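Local coordinates for protein muconate lactonizing enzyme (Corynebacterium glutamicum, PDB 3I4K) that belongs to the enolase superfamily, pairing an N-terminal capping domain with a TIM-barrel-like domain that holds a magnesium ion, at residues A[26-39]-A[49-61]. Residues are numbered along the deposited sequence; the frame is centred on the assembly and turned at random.
Sequences FATTTSTEQHILLV and GYGEGVVPGGPWW. With ACY (acetic acid), chain I.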
ATOM      1  N   PHE A  26       1.740 -16.999 -28.612  1.00 45.67           N
ATOM      2  CA  PHE A  26       1.830 -15.563 -28.389  1.00 43.39           C
ATOM      3  C   PHE A  26       2.228 -14.882 -29.698  1.00 43.40           C
ATOM      4  O   PHE A  26       2.313 -15.520 -30.753  1.00 39.86           O
ATOM      5  CB  PHE A  26       2.881 -15.254 -27.322  1.00 43.47           C
ATOM      6  CG  PHE A  26       2.585 -15.860 -25.977  1.00 44.38           C
ATOM      7  CD1 PHE A  26       1.821 -15.170 -25.042  1.00 43.67           C
ATOM      8  CD2 PHE A  26       3.077 -17.120 -25.642  1.00 42.94           C
ATOM      9  CE1 PHE A  26       1.554 -15.721 -23.794  1.00 42.08           C
ATOM     10  CE2 PHE A  26       2.814 -17.679 -24.394  1.00 43.74           C
ATOM     11  CZ  PHE A  26       2.052 -16.977 -23.470  1.00 45.08           C
ATOM     12  N   ALA A  27       2.496 -13.583 -29.616  1.00 41.59           N
ATOM     13  CA  ALA A  27       2.879 -12.809 -30.785  1.00 41.87           C
ATOM     14  C   ALA A  27       4.103 -13.358 -31.506  1.00 41.03           C
ATOM     15  O   ALA A  27       4.132 -13.413 -32.732  1.00 39.21           O
ATOM     16  CB  ALA A  27       3.126 -11.349 -30.386  1.00 41.60           C
ATOM     17  N   THR A  28       5.114 -13.775 -30.753  1.00 43.11           N
ATOM     18  CA  THR A  28       6.336 -14.257 -31.382  1.00 44.07           C
ATOM     19  C   THR A  28       6.832 -15.626 -30.937  1.00 45.73           C
ATOM     20  O   THR A  28       7.866 -16.098 -31.413  1.00 46.83           O
ATOM     21  CB  THR A  28       7.459 -13.248 -31.170  1.00 44.32           C
ATOM     22  OG1 THR A  28       7.841 -13.257 -29.790  1.00 42.43           O
ATOM     23  CG2 THR A  28       6.981 -11.836 -31.548  1.00 42.20           C
ATOM     24  N   THR A  29       6.109 -16.260 -30.025  1.00 46.26           N
ATOM     25  CA  THR A  29       6.488 -17.579 -29.543  1.00 46.98           C
ATOM     26  C   THR A  29       5.234 -18.416 -29.344  1.00 48.29           C
ATOM     27  O   THR A  29       4.113 -17.935 -29.504  1.00 49.48           O
ATOM     28  CB  THR A  29       7.245 -17.522 -28.183  1.00 48.19           C
ATOM     29  OG1 THR A  29       6.412 -16.907 -27.190  1.00 45.53           O
ATOM     30  CG2 THR A  29       8.547 -16.743 -28.316  1.00 47.48           C
ATOM     31  N   THR A  30       5.443 -19.676 -28.997  1.00 49.71           N
ATOM     32  CA  THR A  30       4.354 -20.606 -28.745  1.00 50.45           C
ATOM     33  C   THR A  30       4.826 -21.524 -27.638  1.00 50.68           C
ATOM     34  O   THR A  30       5.906 -22.109 -27.729  1.00 51.50           O
ATOM     35  CB  THR A  30       4.021 -21.446 -29.993  1.00 49.43           C
ATOM     36  OG1 THR A  30       3.530 -20.586 -31.028  1.00 49.66           O
ATOM     37  CG2 THR A  30       2.963 -22.489 -29.664  1.00 51.42           C
ATOM     38  N   SER A  31       4.034 -21.621 -26.578  1.00 50.78           N
ATOM     39  CA  SER A  31       4.380 -22.478 -25.454  1.00 51.17           C
ATOM     40  C   SER A  31       3.559 -23.750 -25.536  1.00 51.21           C
ATOM     41  O   SER A  31       2.407 -23.733 -25.980  1.00 51.46           O
ATOM     42  CB  SER A  31       4.082 -21.782 -24.115  1.00 51.61           C
ATOM     43  OG  SER A  31       4.932 -20.674 -23.886  1.00 49.77           O
ATOM     44  N   THR A  32       4.169 -24.851 -25.120  1.00 50.71           N
ATOM     45  CA  THR A  32       3.504 -26.142 -25.093  1.00 51.56           C
ATOM     46  C   THR A  32       3.585 -26.599 -23.644  1.00 52.79           C
ATOM     47  O   THR A  32       2.977 -27.592 -23.248  1.00 53.05           O
ATOM     48  CB  THR A  32       4.198 -27.150 -26.027  1.00 51.54           C
ATOM     49  OG1 THR A  32       5.593 -27.225 -25.707  1.00 49.45           O
ATOM     50  CG2 THR A  32       4.034 -26.715 -27.477  1.00 49.09           C
ATOM     51  N   GLU A  33       4.339 -25.830 -22.857  1.00 53.96           N
ATOM     52  CA  GLU A  33       4.517 -26.081 -21.433  1.00 54.31           C
ATOM     53  C   GLU A  33       4.958 -24.804 -20.706  1.00 53.69           C
ATOM     54  O   GLU A  33       5.608 -23.933 -21.293  1.00 53.44           O
ATOM     55  CB  GLU A  33       5.557 -27.181 -21.220  1.00 56.83           C
ATOM     56  CG  GLU A  33       6.908 -26.879 -21.833  1.00 58.98           C
ATOM     57  CD  GLU A  33       7.925 -27.974 -21.567  1.00 60.01           C
ATOM     58  OE1 GLU A  33       9.099 -27.811 -21.965  1.00 60.76           O
ATOM     59  OE2 GLU A  33       7.551 -28.999 -20.959  1.00 61.08           O
ATOM     60  N   GLN A  34       4.606 -24.689 -19.431  1.00 50.01           N
ATOM     61  CA  GLN A  34       4.997 -23.519 -18.663  1.00 49.42           C
ATOM     62  C   GLN A  34       6.204 -23.879 -17.815  1.00 49.69           C
ATOM     63  O   GLN A  34       6.348 -25.021 -17.373  1.00 51.28           O
ATOM     64  CB  GLN A  34       3.845 -23.038 -17.772  1.00 49.37           C
ATOM     65  CG  GLN A  34       4.211 -21.884 -16.830  1.00 49.12           C
ATOM     66  CD  GLN A  34       4.538 -20.578 -17.556  1.00 50.26           C
ATOM     67  OE1 GLN A  34       5.346 -20.553 -18.486  1.00 48.31           O
ATOM     68  NE2 GLN A  34       3.917 -19.485 -17.118  1.00 51.05           N
ATOM     69  N   HIS A  35       7.080 -22.903 -17.614  1.00 48.39           N
ATOM     70  CA  HIS A  35       8.282 -23.087 -16.821  1.00 48.07           C
ATOM     71  C   HIS A  35       8.066 -22.308 -15.540  1.00 49.13           C
ATOM     72  O   HIS A  35       7.787 -21.107 -15.560  1.00 50.00           O
ATOM     73  CB  HIS A  35       9.495 -22.551 -17.580  1.00 47.33           C
ATOM     74  CG  HIS A  35       9.515 -22.950 -19.022  1.00 48.39           C
ATOM     75  ND1 HIS A  35       9.539 -24.267 -19.428  1.00 48.07           N
ATOM     76  CD2 HIS A  35       9.455 -22.209 -20.154  1.00 46.71           C
ATOM     77  CE1 HIS A  35       9.490 -24.319 -20.748  1.00 48.26           C
ATOM     78  NE2 HIS A  35       9.437 -23.084 -21.211  1.00 48.34           N
ATOM     79  N   ILE A  36       8.200 -22.999 -14.420  1.00 48.92           N
ATOM     80  CA  ILE A  36       7.974 -22.384 -13.133  1.00 47.30           C
ATOM     81  C   ILE A  36       9.137 -22.588 -12.182  1.00 48.35           C
ATOM     82  O   ILE A  36       9.622 -23.705 -12.009  1.00 49.31           O
ATOM     83  CB  ILE A  36       6.697 -22.975 -12.512  1.00 47.47           C
ATOM     84  CG1 ILE A  36       5.539 -22.807 -13.500  1.00 47.69           C
ATOM     85  CG2 ILE A  36       6.400 -22.318 -11.172  1.00 44.94           C
ATOM     86  CD1 ILE A  36       4.263 -23.503 -13.101  1.00 48.17           C
ATOM     87  N   LEU A  37       9.606 -21.501 -11.582  1.00 47.60           N
ATOM     88  CA  LEU A  37      10.676 -21.609 -10.607  1.00 47.67           C
ATOM     89  C   LEU A  37       9.981 -21.687  -9.258  1.00 49.36           C
ATOM     90  O   LEU A  37       9.620 -20.659  -8.684  1.00 49.77           O
ATOM     91  CB  LEU A  37      11.585 -20.383 -10.614  1.00 44.56           C
ATOM     92  CG  LEU A  37      12.678 -20.523  -9.547  1.00 44.66           C
ATOM     93  CD1 LEU A  37      13.684 -21.580 -10.008  1.00 43.09           C
ATOM     94  CD2 LEU A  37      13.375 -19.191  -9.297  1.00 41.52           C
ATOM     95  N   LEU A  38       9.777 -22.905  -8.761  1.00 50.22           N
ATOM     96  CA  LEU A  38       9.126 -23.088  -7.470  1.00 49.59           C
ATOM     97  C   LEU A  38      10.158 -22.826  -6.386  1.00 49.44           C
ATOM     98  O   LEU A  38      11.107 -23.587  -6.223  1.00 51.57           O
ATOM     99  CB  LEU A  38       8.574 -24.511  -7.350  1.00 51.42           C
ATOM    100  CG  LEU A  38       7.754 -24.850  -6.101  1.00 52.73           C
ATOM    101  CD1 LEU A  38       6.457 -24.046  -6.075  1.00 52.57           C
ATOM    102  CD2 LEU A  38       7.438 -26.341  -6.113  1.00 53.66           C
ATOM    103  N   VAL A  39       9.983 -21.732  -5.660  1.00 47.89           N
ATOM    104  CA  VAL A  39      10.910 -21.364  -4.599  1.00 47.88           C
ATOM    105  C   VAL A  39      10.278 -21.688  -3.251  1.00 46.68           C
ATOM    106  O   VAL A  39       9.085 -21.475  -3.051  1.00 46.09           O
ATOM    107  CB  VAL A  39      11.253 -19.849  -4.664  1.00 47.99           C
ATOM    108  CG1 VAL A  39      12.256 -19.491  -3.583  1.00 49.38           C
ATOM    109  CG2 VAL A  39      11.819 -19.502  -6.036  1.00 49.54           C
ATOM    110  N   GLY A  49       7.289 -22.502   3.142  1.00 54.66           N
ATOM    111  CA  GLY A  49       6.477 -21.601   2.335  1.00 53.47           C
ATOM    112  C   GLY A  49       6.880 -21.656   0.872  1.00 52.94           C
ATOM    113  O   GLY A  49       8.064 -21.767   0.559  1.00 53.42           O
ATOM    114  N   TYR A  50       5.907 -21.568  -0.032  1.00 52.32           N
ATOM    115  CA  TYR A  50       6.194 -21.645  -1.462  1.00 53.10           C
ATOM    116  C   TYR A  50       5.831 -20.407  -2.275  1.00 52.19           C
ATOM    117  O   TYR A  50       4.822 -19.744  -2.017  1.00 50.48           O
ATOM    118  CB  TYR A  50       5.484 -22.858  -2.061  1.00 55.93           C
ATOM    119  CG  TYR A  50       5.980 -24.172  -1.513  1.00 60.35           C
ATOM    120  CD1 TYR A  50       7.218 -24.685  -1.897  1.00 61.73           C
ATOM    121  CD2 TYR A  50       5.228 -24.889  -0.583  1.00 61.91           C
ATOM    122  CE1 TYR A  50       7.697 -25.876  -1.371  1.00 63.24           C
ATOM    123  CE2 TYR A  50       5.698 -26.082  -0.047  1.00 63.76           C
ATOM    124  CZ  TYR A  50       6.933 -26.572  -0.446  1.00 64.31           C
ATOM    125  OH  TYR A  50       7.404 -27.759   0.072  1.00 66.06           O
ATOM    126  N   GLY A  51       6.669 -20.118  -3.269  1.00 51.29           N
ATOM    127  CA  GLY A  51       6.459 -18.980  -4.149  1.00 50.18           C
ATOM    128  C   GLY A  51       6.917 -19.344  -5.548  1.00 49.60           C
ATOM    129  O   GLY A  51       7.770 -20.220  -5.707  1.00 49.22           O
ATOM    130  N   GLU A  52       6.368 -18.677  -6.563  1.00 47.45           N
ATOM    131  CA  GLU A  52       6.724 -18.960  -7.952  1.00 45.48           C
ATOM    132  C   GLU A  52       7.507 -17.888  -8.710  1.00 45.67           C
ATOM    133  O   GLU A  52       7.150 -16.711  -8.697  1.00 47.15           O
ATOM    134  CB  GLU A  52       5.463 -19.284  -8.761  1.00 43.33           C
ATOM    135  CG  GLU A  52       4.880 -20.678  -8.526  1.00 45.27           C
ATOM    136  CD  GLU A  52       3.713 -20.981  -9.443  1.00 44.85           C
ATOM    137  OE1 GLU A  52       3.586 -20.309 -10.486  1.00 48.94           O
ATOM    138  OE2 GLU A  52       2.927 -21.897  -9.140  1.00 46.53           O
ATOM    139  N   GLY A  53       8.581 -18.314  -9.372  1.00 44.48           N
ATOM    140  CA  GLY A  53       9.366 -17.420 -10.205  1.00 42.66           C
ATOM    141  C   GLY A  53       8.872 -17.807 -11.590  1.00 41.97           C
ATOM    142  O   GLY A  53       9.337 -18.795 -12.163  1.00 41.42           O
ATOM    143  N   VAL A  54       7.933 -17.039 -12.137  1.00 39.58           N
ATOM    144  CA  VAL A  54       7.342 -17.392 -13.421  1.00 38.27           C
ATOM    145  C   VAL A  54       6.938 -16.227 -14.334  1.00 38.95           C
ATOM    146  O   VAL A  54       6.396 -15.226 -13.870  1.00 37.40           O
ATOM    147  CB  VAL A  54       6.089 -18.270 -13.160  1.00 39.38           C
ATOM    148  CG1 VAL A  54       5.121 -17.522 -12.241  1.00 38.12           C
ATOM    149  CG2 VAL A  54       5.408 -18.640 -14.459  1.00 36.52           C
ATOM    150  N   VAL A  55       7.214 -16.383 -15.629  1.00 37.99           N
ATOM    151  CA  VAL A  55       6.871 -15.399 -16.657  1.00 37.80           C
ATOM    152  C   VAL A  55       6.040 -16.127 -17.711  1.00 37.63           C
ATOM    153  O   VAL A  55       6.055 -17.351 -17.776  1.00 37.10           O
ATOM    154  CB  VAL A  55       8.118 -14.802 -17.347  1.00 36.82           C
ATOM    155  CG1 VAL A  55       8.897 -13.943 -16.368  1.00 35.90           C
ATOM    156  CG2 VAL A  55       8.999 -15.923 -17.908  1.00 36.74           C
ATOM    157  N   PRO A  56       5.312 -15.383 -18.558  1.00 38.36           N
ATOM    158  CA  PRO A  56       4.475 -15.988 -19.600  1.00 37.45           C
ATOM    159  C   PRO A  56       5.235 -16.721 -20.698  1.00 38.86           C
ATOM    160  O   PRO A  56       5.444 -16.166 -21.779  1.00 37.90           O
ATOM    161  CB  PRO A  56       3.701 -14.791 -20.167  1.00 37.14           C
ATOM    162  CG  PRO A  56       3.757 -13.775 -19.072  1.00 34.22           C
ATOM    163  CD  PRO A  56       5.148 -13.919 -18.552  1.00 36.76           C
ATOM    164  N   GLY A  57       5.649 -17.960 -20.428  1.00 39.62           N
ATOM    165  CA  GLY A  57       6.353 -18.736 -21.442  1.00 38.74           C
ATOM    166  C   GLY A  57       7.873 -18.652 -21.486  1.00 40.72           C
ATOM    167  O   GLY A  57       8.554 -19.682 -21.433  1.00 40.37           O
ATOM    168  N   GLY A  58       8.416 -17.441 -21.599  1.00 39.16           N
ATOM    169  CA  GLY A  58       9.862 -17.291 -21.658  1.00 39.05           C
ATOM    170  C   GLY A  58      10.355 -15.858 -21.504  1.00 39.94           C
ATOM    171  O   GLY A  58       9.576 -14.956 -21.192  1.00 41.86           O
ATOM    172  N   PRO A  59      11.651 -15.611 -21.732  1.00 39.12           N
ATOM    173  CA  PRO A  59      12.189 -14.255 -21.597  1.00 37.82           C
ATOM    174  C   PRO A  59      11.748 -13.266 -22.677  1.00 36.73           C
ATOM    175  O   PRO A  59      12.140 -12.101 -22.644  1.00 38.33           O
ATOM    176  CB  PRO A  59      13.697 -14.488 -21.585  1.00 36.55           C
ATOM    177  CG  PRO A  59      13.846 -15.690 -22.487  1.00 37.06           C
ATOM    178  CD  PRO A  59      12.726 -16.580 -22.019  1.00 38.05           C
ATOM    179  N   TRP A  60      10.925 -13.715 -23.621  1.00 36.93           N
ATOM    180  CA  TRP A  60      10.452 -12.832 -24.689  1.00 36.46           C
ATOM    181  C   TRP A  60       9.532 -11.759 -24.103  1.00 36.86           C
ATOM    182  O   TRP A  60       9.411 -10.659 -24.648  1.00 37.35           O
ATOM    183  CB  TRP A  60       9.665 -13.620 -25.743  1.00 36.83           C
ATOM    184  CG  TRP A  60       8.381 -14.192 -25.195  1.00 38.57           C
ATOM    185  CD1 TRP A  60       8.228 -15.377 -24.526  1.00 37.67           C
ATOM    186  CD2 TRP A  60       7.100 -13.543 -25.155  1.00 37.98           C
ATOM    187  NE1 TRP A  60       6.936 -15.501 -24.066  1.00 38.44           N
ATOM    188  CE2 TRP A  60       6.223 -14.391 -24.438  1.00 38.71           C
ATOM    189  CE3 TRP A  60       6.611 -12.323 -25.651  1.00 37.00           C
ATOM    190  CZ2 TRP A  60       4.885 -14.059 -24.201  1.00 37.07           C
ATOM    191  CZ3 TRP A  60       5.280 -11.992 -25.415  1.00 37.47           C
ATOM    192  CH2 TRP A  60       4.432 -12.859 -24.696  1.00 37.50           C
ATOM    193  N   TRP A  61       8.873 -12.085 -22.995  1.00 37.53           N
ATOM    194  CA  TRP A  61       7.946 -11.144 -22.372  1.00 34.95           C
ATOM    195  C   TRP A  61       8.663  -9.936 -21.758  1.00 33.60           C
ATOM    196  O   TRP A  61       8.333  -8.798 -22.075  1.00 31.03           O
ATOM    197  CB  TRP A  61       7.108 -11.850 -21.294  1.00 33.50           C
ATOM    198  CG  TRP A  61       5.860 -11.087 -20.922  1.00 34.99           C
ATOM    199  CD1 TRP A  61       4.598 -11.290 -21.403  1.00 35.15           C
ATOM    200  CD2 TRP A  61       5.772  -9.968 -20.027  1.00 32.51           C
ATOM    201  NE1 TRP A  61       3.729 -10.369 -20.862  1.00 34.19           N
ATOM    202  CE2 TRP A  61       4.423  -9.547 -20.017  1.00 34.27           C
ATOM    203  CE3 TRP A  61       6.701  -9.281 -19.237  1.00 33.90           C
ATOM    204  CZ2 TRP A  61       3.978  -8.466 -19.243  1.00 34.74           C
ATOM    205  CZ3 TRP A  61       6.260  -8.203 -18.467  1.00 32.61           C
ATOM    206  CH2 TRP A  61       4.907  -7.810 -18.477  1.00 34.71           C
TER
HETATM  207  C   ACY I 384       0.157 -11.419 -20.523  1.00 34.04           C
HETATM  208  O   ACY I 384       0.929 -10.715 -21.152  1.00 32.46           O
HETATM  209  OXT ACY I 384      -1.031 -10.943 -20.150  1.00 34.02           O
HETATM  210  CH3 ACY I 384       0.532 -12.832 -20.154  1.00 34.85           C
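L37 and G53 pair through two backbone bonds, L37 N to G53 O at 2.8 Å and G53 N to L37 O at 2.7 Å. V39 and G51 repeat the pattern in the N-terminal domain's antiparallel hairpin of strands 30-43 and 48-53. This end is tight and buried. I36 CG2 lies 3.5 Å from E52 CG; E52 OE1 accepts from G307 N, and OE2 is hydrogen-bonded to Y340 OH and G310 N. Beyond G53 the Q34 amide spans between diverging chains, its NE2 3.2 Å from V54 CG2. With CG anti to the backbone N (chi1 175°) and a bend at chi2, OE1 meets G57 N at 3.3 Å on a lone pair. OE1 also accepts from H35 N; NE2 gives a weak bond to V55 O and a hydrogen bond to L305 O. Packing is again tight where W60 CZ2 lies over an F26 face, 3.4 Å from F26 CD1, the F26 ring and the W60 six-membered ring inclined at 44°. T28 and T29 form the looser solvent side. The P56 side chain lies about 7 Å from the magnesium ion. This chemistry is consistent with one amide held by several hydrogen bonds and an aromatic pair tying 54-60 to 26-34 past L37 and G53.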